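PDB 5UFV: glycoside hydrolase family 61 protein from Myceliophthora thermophila, which cleaves cellulose oxidatively as a copper-dependent lytic polysaccharide monooxygenase, using a reductant and O2 or H2O2 to oxidise the glucan chain at C1. Local coordinates for residues A[74-78]-A[118-124]. Numbering follows the deposited sequence.
With CU (copper (II) ion), chain G.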
loop_
_atom_site.group_PDB
_atom_site.type_symbol
_atom_site.label_atom_id
_atom_site.label_comp_id
_atom_site.label_asym_id
_atom_site.label_seq_id
_atom_site.Cartn_x
_atom_site.Cartn_y
_atom_site.Cartn_z
ATOM N N THR A 74 -8.801 11.821 -2.756
ATOM C CA THR A 74 -9.471 12.543 -3.806
ATOM C C THR A 74 -9.523 11.861 -5.177
ATOM O O THR A 74 -10.314 12.280 -5.999
ATOM C CB THR A 74 -8.901 13.973 -3.937
ATOM O OG1 THR A 74 -7.550 13.943 -4.399
ATOM C CG2 THR A 74 -8.950 14.678 -2.599
ATOM N N HIS A 75 -8.741 10.816 -5.433
ATOM C CA HIS A 75 -8.617 10.302 -6.824
ATOM C C HIS A 75 -9.346 8.985 -7.081
ATOM O O HIS A 75 -9.282 8.063 -6.287
ATOM C CB HIS A 75 -7.142 10.162 -7.217
ATOM C CG HIS A 75 -6.356 11.411 -7.018
ATOM N ND1 HIS A 75 -6.660 12.577 -7.680
ATOM C CD2 HIS A 75 -5.306 11.696 -6.206
ATOM C CE1 HIS A 75 -5.839 13.533 -7.281
ATOM N NE2 HIS A 75 -5.000 13.022 -6.397
ATOM N N SER A 76 -9.992 8.901 -8.229
ATOM C CA SER A 76 -10.833 7.769 -8.573
ATOM C C SER A 76 -10.236 6.805 -9.575
ATOM O O SER A 76 -10.864 5.832 -9.905
ATOM C CB SER A 76 -12.172 8.286 -9.098
ATOM O OG SER A 76 -12.856 8.899 -8.023
ATOM N N GLN A 77 -9.021 7.059 -10.040
ATOM C CA GLN A 77 -8.319 6.124 -10.908
ATOM C C GLN A 77 -6.961 5.699 -10.368
ATOM O O GLN A 77 -6.106 6.517 -10.095
ATOM C CB GLN A 77 -8.093 6.747 -12.273
ATOM C CG GLN A 77 -9.369 7.105 -13.011
ATOM C CD GLN A 77 -9.862 8.504 -12.703
ATOM O OE1 GLN A 77 -9.085 9.411 -12.428
ATOM N NE2 GLN A 77 -11.166 8.680 -12.748
ATOM N N GLY A 78 -6.784 4.402 -10.233
ATOM C CA GLY A 78 -5.498 3.795 -10.041
ATOM C C GLY A 78 -5.604 2.641 -9.053
ATOM O O GLY A 78 -6.627 2.463 -8.381
ATOM N N LEU A 118 -10.654 3.392 -18.580
ATOM C CA LEU A 118 -9.601 3.595 -17.583
ATOM C C LEU A 118 -9.621 5.004 -17.038
ATOM O O LEU A 118 -9.334 5.194 -15.855
ATOM C CB LEU A 118 -8.205 3.320 -18.161
ATOM C CG LEU A 118 -7.855 1.882 -18.557
ATOM C CD1 LEU A 118 -6.548 1.851 -19.325
ATOM C CD2 LEU A 118 -7.773 0.945 -17.365
ATOM N N ASP A 119 -9.953 5.979 -17.887
ATOM C CA ASP A 119 -9.993 7.383 -17.470
ATOM C C ASP A 119 -11.378 7.879 -17.036
ATOM O O ASP A 119 -11.517 9.040 -16.692
ATOM C CB ASP A 119 -9.423 8.295 -18.560
ATOM C CG ASP A 119 -10.356 8.483 -19.739
ATOM O OD1 ASP A 119 -11.250 7.643 -19.966
ATOM O OD2 ASP A 119 -10.168 9.474 -20.479
ATOM N N THR A 120 -12.390 7.013 -17.023
ATOM C CA THR A 120 -13.722 7.448 -16.634
ATOM C C THR A 120 -13.770 7.807 -15.149
ATOM O O THR A 120 -13.303 7.047 -14.306
ATOM C CB THR A 120 -14.773 6.374 -16.929
ATOM O OG1 THR A 120 -14.858 6.194 -18.343
ATOM C CG2 THR A 120 -16.166 6.786 -16.370
ATOM N N GLU A 121 -14.381 8.953 -14.861
ATOM C CA GLU A 121 -14.449 9.529 -13.522
ATOM C C GLU A 121 -15.666 9.044 -12.708
ATOM O O GLU A 121 -15.501 8.592 -11.587
ATOM C CB GLU A 121 -14.423 11.056 -13.631
ATOM C CG GLU A 121 -14.499 11.797 -12.298
ATOM C CD GLU A 121 -13.234 11.716 -11.448
ATOM O OE1 GLU A 121 -12.182 11.188 -11.901
ATOM O OE2 GLU A 121 -13.309 12.215 -10.302
ATOM N N THR A 122 -16.874 9.155 -13.256
ATOM C CA THR A 122 -18.049 8.473 -12.681
ATOM C C THR A 122 -18.840 7.776 -13.779
ATOM O O THR A 122 -19.057 8.359 -14.840
ATOM C CB THR A 122 -19.033 9.408 -11.940
ATOM O OG1 THR A 122 -19.612 10.307 -12.883
ATOM C CG2 THR A 122 -18.342 10.217 -10.843
ATOM N N PRO A 123 -19.248 6.526 -13.550
ATOM C CA PRO A 123 -18.836 5.720 -12.393
ATOM C C PRO A 123 -17.471 5.014 -12.622
ATOM O O PRO A 123 -17.364 4.100 -13.453
ATOM C CB PRO A 123 -19.951 4.684 -12.310
ATOM C CG PRO A 123 -20.347 4.453 -13.750
ATOM C CD PRO A 123 -20.026 5.720 -14.509
ATOM N N SER A 124 -16.448 5.422 -11.882
ATOM C CA SER A 124 -15.107 4.846 -12.040
ATOM C C SER A 124 -15.077 3.307 -12.018
ATOM O O SER A 124 -15.711 2.668 -11.196
ATOM C CB SER A 124 -14.160 5.378 -10.949
ATOM O OG SER A 124 -12.968 4.608 -10.922
HETATM CU CU CU G . -3.937 14.161 -5.153
#
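Gln77 and Glu121 meet amide to carboxylate: Gln77 NE2 donates to Glu121 OE1 over 2.8 Å, nearly straight at 170°. The acceptor lies in the amide plane, yet NE2 reaches OE1 from the anti side and out of the carboxylate plane, the two planes turned 55° apart. The same nitrogen gives a second, more bent bond to the backbone carbonyl Thr120 O at 3.1 Å, coming from above that carbonyl's plane. Two acceptors thus grip one NH2 group and fix the amide flip. A bend at chi2 turns the Gln77 amide toward Glu121 while its CG stays 3.4 Å from Leu118 O. An alanine at Gln77 has no amide to donate, so the Glu121 carboxylate would probably be freer to turn and Thr120 O left without this partner. The third bond runs from Ser124 OG to Ser76 O, 2.6 Å apart; with OG anti to the Ser124 backbone N (chi1 167°), the hydroxyl extends to that carbonyl, and Trp126 N also hydrogen-bonds to Ser124 OG. Packing is modest, 253 Å² in all: Ser76 CB sits 4.0 Å from Ser124 CB, and Gln77 also touches Trp126. His75 NE2 binds the catalytic copper at 2.0 Å in the histidine brace of AA9 enzymes, completed by the modified histidine at position 1; Gln77, against His161, which probably binds O2, lies in that site's surroundings. The contact joins the copper-bearing loop between strands 65-70 and 80-86 to the long loop between 101-107 and 136-141, while the His75 side chain touches Gln167 and the further copper ligand Tyr169 on strand 167-177.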